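Local coordinates for CLIP-associating protein 2 (Mus musculus, PDB 3WOZ) that probably binds tubulin through this TOG domain, an array of HEAT repeats, and contributes to the control of microtubule dynamics, at residues T153-M158 against I197-L202; R161-S166 against P205-L210. All blocks are in the same frame, centred on the assembly; numbering follows the deposited sequence.

Contact 1 of 2, residues T153-M158 against I197-L202; sequences TLAKQM and ISLFEL
A155 and S198 mark where the backbones of the two segments come nearest, CA to CA 6.1 Å. The contact is held by van der Waals packing, with no hydrogen bond from one segment to the other. A155 CB points at helix 186-202 and meets S198 CB at 3.8 Å, while L199 reaches the same methyl with CD2 at 4.2 Å. L202 supplies the second patch. Its CG lies anti to the backbone N (chi1 172°), which carries the forked end over to the turn that follows A155. There the two methyls divide the work: CD1 rests on the backbone, 3.6 Å from M158 O and 3.7 Å from A155 O, and CD2 packs on the selenomethionine M158, 3.7 Å from its CE. The M158 and L202 side chains cross at about a right angle. At the margin K156, bent at chi2 and again at chi4, lays CE 3.9 Å from S198 CB and directs NZ to a salt bridge with E152. S198 OG is likewise engaged within its own helix, by the carbonyl oxygens of S194 and V195. With the polar ends thus occupied locally, cohesion between the segments rests on apolar side chains and methylenes, packed partly against backbone carbonyls.

Contact 2 of 2, residues R161-S166 against P205-L210; sequences RDFTNS and PEFTML
E206 OE1 accepts the backbone N-H of N165 in a short, nearly linear bond (N to OE1 2.7 Å, 176° at the hydrogen), using the anti lone pair that faces away from OE2. OE2 serves the other charge: R161 NH1 stands 3.5 Å from it in a long salt bridge, with guanidinium and carboxylate planes 66° apart, so the two groups do not pair flat. E206 CG lies 3.5 Å from F163 O, and the bend at chi2 (79°) turns the carboxylate toward N165 N and R161. With an alanine at E206, the N165 N-H would probably lose its acceptor and R161 its counter-charge here. N165 itself lies against the next turn of the helix: with CG anti to its own N, the amide passes beside L210, OD1 3.2 Å from L210 CD2, and OD1 also takes a hydrogen bond from R170. M209 CE flanks ND2 at 3.6 Å. On the buried side F163 CZ meets F207 CD2 at 3.6 Å, arriving at the edge of the F207 ring. N165 centres an inverse gamma turn and S166 N-caps helix 167-179: an inter-helix loop of a HEAT-repeat array, pinned to helix 204-212 by a carboxylate.

In the fold
Contacts 1 and 2 lie toward the C-terminal end of the chain, their centres about 12 Å apart and about 16 and 22 Å from the centre of the chain. Their segments alternate along the sequence: the chain runs from 153-158 into 161-166, through helix 167-179, then from 197-202 into 205-210. F163 binds the two together, its N 3.7 Å from M158 CE and its CB 3.9 Å from L202 CD2. F207 adds a second bridge, with CE2 4.0 Å from L199 CB. Apolar helix packing in contact 1 thus continues into the aromatic side of contact 2, whose polar side joins loop 161-166 to helix 204-212.

Contact 1 of 2, residues T153-M158 against I197-L202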
loop_
_atom_site.group_PDB
_atom_site.type_symbol
_atom_site.label_atom_id
_atom_site.label_comp_id
_atom_site.label_asym_id
_atom_site.label_seq_id
_atom_site.Cartn_x
_atom_site.Cartn_y
_atom_site.Cartn_z
ATOM N N THR A 153 -11.075 0.709 1.739
ATOM C CA THR A 153 -11.206 -0.723 2.036
ATOM C C THR A 153 -10.677 -1.054 3.437
ATOM O O THR A 153 -11.258 -1.875 4.148
ATOM C CB THR A 153 -10.511 -1.588 0.967
ATOM O OG1 THR A 153 -10.902 -1.139 -0.336
ATOM C CG2 THR A 153 -10.884 -3.056 1.119
ATOM N N LEU A 154 -9.586 -0.401 3.835
ATOM C CA LEU A 154 -9.012 -0.594 5.168
ATOM C C LEU A 154 -9.969 -0.099 6.249
ATOM O O LEU A 154 -10.063 -0.695 7.323
ATOM C CB LEU A 154 -7.653 0.111 5.295
ATOM C CG LEU A 154 -6.846 -0.167 6.572
ATOM C CD1 LEU A 154 -6.330 -1.603 6.603
ATOM C CD2 LEU A 154 -5.694 0.815 6.718
ATOM N N ALA A 155 -10.682 0.983 5.947
ATOM C CA ALA A 155 -11.649 1.571 6.869
ATOM C C ALA A 155 -12.817 0.632 7.171
ATOM O O ALA A 155 -13.390 0.686 8.261
ATOM C CB ALA A 155 -12.158 2.900 6.327
ATOM N N LYS A 156 -13.155 -0.226 6.208
ATOM C CA LYS A 156 -14.232 -1.205 6.363
ATOM C C LYS A 156 -13.858 -2.363 7.290
ATOM O O LYS A 156 -14.731 -3.104 7.744
ATOM C CB LYS A 156 -14.676 -1.761 4.998
ATOM C CG LYS A 156 -15.032 -0.713 3.938
ATOM C CD LYS A 156 -16.193 0.179 4.365
ATOM C CE LYS A 156 -16.397 1.336 3.396
ATOM N NZ LYS A 156 -16.968 0.887 2.092
ATOM N N GLN A 157 -12.567 -2.526 7.562
ATOM C CA GLN A 157 -12.101 -3.614 8.422
ATOM C C GLN A 157 -11.443 -3.134 9.727
ATOM O O GLN A 157 -11.076 -3.942 10.579
ATOM C CB GLN A 157 -11.171 -4.562 7.642
ATOM C CG GLN A 157 -9.828 -3.967 7.208
ATOM C CD GLN A 157 -8.941 -4.966 6.473
ATOM O OE1 GLN A 157 -9.359 -5.582 5.494
ATOM N NE2 GLN A 157 -7.706 -5.118 6.937
HETATM N N MSE A 158 -11.302 -1.820 9.875
HETATM C CA MSE A 158 -10.638 -1.230 11.038
HETATM C C MSE A 158 -11.494 -1.216 12.298
HETATM O O MSE A 158 -12.719 -1.317 12.236
HETATM C CB MSE A 158 -10.224 0.206 10.727
HETATM C CG MSE A 158 -8.828 0.358 10.183
HETATM SE SE MSE A 158 -8.600 2.106 9.376
HETATM C CE MSE A 158 -8.472 3.233 10.963
ATOM N N ILE A 197 -16.475 9.562 3.802
ATOM C CA ILE A 197 -17.674 8.868 4.269
ATOM C C ILE A 197 -17.308 7.720 5.212
ATOM O O ILE A 197 -17.830 7.639 6.327
ATOM C CB ILE A 197 -18.536 8.338 3.080
ATOM C CG1 ILE A 197 -19.228 9.492 2.334
ATOM C CG2 ILE A 197 -19.553 7.285 3.541
ATOM C CD1 ILE A 197 -20.336 10.206 3.110
ATOM N N SER A 198 -16.407 6.849 4.761
ATOM C CA SER A 198 -16.013 5.671 5.535
ATOM C C SER A 198 -15.364 6.028 6.873
ATOM O O SER A 198 -15.668 5.404 7.887
ATOM C CB SER A 198 -15.106 4.744 4.717
ATOM O OG SER A 198 -14.016 5.450 4.151
ATOM N N LEU A 199 -14.486 7.029 6.875
ATOM C CA LEU A 199 -13.843 7.478 8.116
ATOM C C LEU A 199 -14.847 8.104 9.086
ATOM O O LEU A 199 -14.738 7.921 10.300
ATOM C CB LEU A 199 -12.690 8.446 7.832
ATOM C CG LEU A 199 -11.473 7.931 7.050
ATOM C CD1 LEU A 199 -10.438 9.035 6.899
ATOM C CD2 LEU A 199 -10.845 6.695 7.692
ATOM N N PHE A 200 -15.826 8.827 8.543
ATOM C CA PHE A 200 -16.903 9.405 9.351
ATOM C C PHE A 200 -17.739 8.305 10.001
ATOM O O PHE A 200 -17.987 8.347 11.206
ATOM C CB PHE A 200 -17.787 10.327 8.501
ATOM C CG PHE A 200 -18.910 10.982 9.268
ATOM C CD1 PHE A 200 -18.675 12.109 10.054
ATOM C CD2 PHE A 200 -20.206 10.481 9.192
ATOM C CE1 PHE A 200 -19.710 12.718 10.762
ATOM C CE2 PHE A 200 -21.248 11.086 9.896
ATOM C CZ PHE A 200 -20.999 12.206 10.679
ATOM N N GLU A 201 -18.152 7.321 9.204
ATOM C CA GLU A 201 -18.965 6.208 9.694
ATOM C C GLU A 201 -18.193 5.252 10.606
ATOM O O GLU A 201 -18.794 4.560 11.431
ATOM C CB GLU A 201 -19.609 5.446 8.527
ATOM C CG GLU A 201 -20.788 6.180 7.885
ATOM C CD GLU A 201 -21.466 5.387 6.775
ATOM O OE1 GLU A 201 -21.748 5.984 5.715
ATOM O OE2 GLU A 201 -21.720 4.174 6.956
ATOM N N LEU A 202 -16.868 5.223 10.463
ATOM C CA LEU A 202 -16.019 4.391 11.313
ATOM C C LEU A 202 -15.946 4.935 12.739
ATOM O O LEU A 202 -16.168 4.201 13.704
ATOM C CB LEU A 202 -14.608 4.263 10.725
ATOM C CG LEU A 202 -13.554 3.576 11.599
ATOM C CD1 LEU A 202 -13.803 2.076 11.699
ATOM C CD2 LEU A 202 -12.162 3.852 11.073
#

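Contact 2 of 2, residues R161-S166 against P205-L210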
loop_
_atom_site.group_PDB
_atom_site.type_symbol
_atom_site.label_atom_id
_atom_site.label_comp_id
_atom_site.label_asym_id
_atom_site.label_seq_id
_atom_site.Cartn_x
_atom_site.Cartn_y
_atom_site.Cartn_z
ATOM N N ARG A 161 -10.935 2.851 17.111
ATOM C CA ARG A 161 -9.792 3.490 17.777
ATOM C C ARG A 161 -8.470 3.345 17.009
ATOM O O ARG A 161 -7.399 3.695 17.520
ATOM C CB ARG A 161 -9.667 3.020 19.240
ATOM C CG ARG A 161 -8.815 3.915 20.177
ATOM C CD ARG A 161 -8.935 5.423 19.887
ATOM N NE ARG A 161 -10.284 5.950 20.097
ATOM C CZ ARG A 161 -10.808 6.977 19.429
ATOM N NH1 ARG A 161 -10.109 7.597 18.485
ATOM N NH2 ARG A 161 -12.045 7.380 19.696
ATOM N N ASP A 162 -8.550 2.849 15.776
ATOM C CA ASP A 162 -7.402 2.872 14.873
ATOM C C ASP A 162 -7.322 4.237 14.187
ATOM O O ASP A 162 -6.297 4.591 13.602
ATOM C CB ASP A 162 -7.501 1.757 13.828
ATOM C CG ASP A 162 -7.347 0.366 14.423
ATOM O OD1 ASP A 162 -7.906 -0.584 13.836
ATOM O OD2 ASP A 162 -6.670 0.213 15.462
ATOM N N PHE A 163 -8.416 4.992 14.266
ATOM C CA PHE A 163 -8.505 6.318 13.672
ATOM C C PHE A 163 -8.609 7.395 14.756
ATOM O O PHE A 163 -9.611 7.475 15.471
ATOM C CB PHE A 163 -9.694 6.388 12.711
ATOM C CG PHE A 163 -9.997 7.773 12.208
ATOM C CD1 PHE A 163 -11.139 8.444 12.631
ATOM C CD2 PHE A 163 -9.144 8.407 11.312
ATOM C CE1 PHE A 163 -11.429 9.728 12.166
ATOM C CE2 PHE A 163 -9.425 9.693 10.844
ATOM C CZ PHE A 163 -10.567 10.353 11.275
ATOM N N THR A 164 -7.566 8.216 14.867
ATOM C CA THR A 164 -7.500 9.259 15.892
ATOM C C THR A 164 -7.256 10.650 15.305
ATOM O O THR A 164 -6.614 10.797 14.257
ATOM C CB THR A 164 -6.408 8.968 16.954
ATOM O OG1 THR A 164 -5.152 8.735 16.307
ATOM C CG2 THR A 164 -6.770 7.753 17.796
ATOM N N ASN A 165 -7.775 11.664 15.995
ATOM C CA ASN A 165 -7.567 13.059 15.628
ATOM C C ASN A 165 -6.180 13.535 16.056
ATOM O O ASN A 165 -6.009 14.122 17.127
ATOM C CB ASN A 165 -8.670 13.950 16.222
ATOM C CG ASN A 165 -8.563 15.405 15.777
ATOM O OD1 ASN A 165 -7.951 15.714 14.757
ATOM N ND2 ASN A 165 -9.166 16.303 16.549
ATOM N N SER A 166 -5.193 13.251 15.212
ATOM C CA SER A 166 -3.824 13.703 15.417
ATOM C C SER A 166 -3.478 14.762 14.371
ATOM O O SER A 166 -4.322 15.119 13.548
ATOM C CB SER A 166 -2.858 12.523 15.331
ATOM O OG SER A 166 -3.028 11.813 14.117
ATOM N N PRO A 205 -17.529 10.531 16.386
ATOM C CA PRO A 205 -17.063 11.563 17.320
ATOM C C PRO A 205 -15.640 12.051 17.045
ATOM O O PRO A 205 -15.404 13.260 17.025
ATOM C CB PRO A 205 -17.145 10.865 18.682
ATOM C CG PRO A 205 -18.217 9.860 18.514
ATOM C CD PRO A 205 -18.032 9.347 17.112
ATOM N N GLU A 206 -14.713 11.125 16.808
ATOM C CA GLU A 206 -13.320 11.482 16.533
ATOM C C GLU A 206 -13.161 12.217 15.200
ATOM O O GLU A 206 -12.248 13.028 15.043
ATOM C CB GLU A 206 -12.422 10.241 16.581
ATOM C CG GLU A 206 -10.926 10.530 16.680
ATOM C CD GLU A 206 -10.454 10.894 18.089
ATOM O OE1 GLU A 206 -9.257 11.213 18.240
ATOM O OE2 GLU A 206 -11.263 10.857 19.042
ATOM N N PHE A 207 -14.051 11.931 14.250
ATOM C CA PHE A 207 -14.050 12.629 12.964
ATOM C C PHE A 207 -14.671 14.020 13.078
ATOM O O PHE A 207 -14.264 14.941 12.369
ATOM C CB PHE A 207 -14.776 11.822 11.884
ATOM C CG PHE A 207 -14.519 12.321 10.487
ATOM C CD1 PHE A 207 -15.366 13.254 9.897
ATOM C CD2 PHE A 207 -13.421 11.867 9.766
ATOM C CE1 PHE A 207 -15.125 13.721 8.612
ATOM C CE2 PHE A 207 -13.172 12.331 8.480
ATOM C CZ PHE A 207 -14.027 13.259 7.902
ATOM N N THR A 208 -15.662 14.158 13.957
ATOM C CA THR A 208 -16.288 15.453 14.229
ATOM C C THR A 208 -15.268 16.402 14.866
ATOM O O THR A 208 -15.213 17.587 14.528
ATOM C CB THR A 208 -17.534 15.303 15.133
ATOM O OG1 THR A 208 -18.335 14.210 14.667
ATOM C CG2 THR A 208 -18.379 16.578 15.120
HETATM N N MSE A 209 -14.452 15.855 15.768
HETATM C CA MSE A 209 -13.375 16.585 16.430
HETATM C C MSE A 209 -12.322 17.026 15.408
HETATM O O MSE A 209 -11.817 18.151 15.467
HETATM C CB MSE A 209 -12.736 15.695 17.498
HETATM C CG MSE A 209 -12.479 16.373 18.835
HETATM SE SE MSE A 209 -11.970 15.080 20.215
HETATM C CE MSE A 209 -10.116 14.788 19.684
ATOM N N LEU A 210 -12.007 16.122 14.477
ATOM C CA LEU A 210 -11.087 16.376 13.363
ATOM C C LEU A 210 -11.545 17.580 12.532
ATOM O O LEU A 210 -10.776 18.515 12.312
ATOM C CB LEU A 210 -10.990 15.117 12.482
ATOM C CG LEU A 210 -9.947 14.834 11.381
ATOM C CD1 LEU A 210 -9.788 15.970 10.368
ATOM C CD2 LEU A 210 -8.592 14.436 11.948
#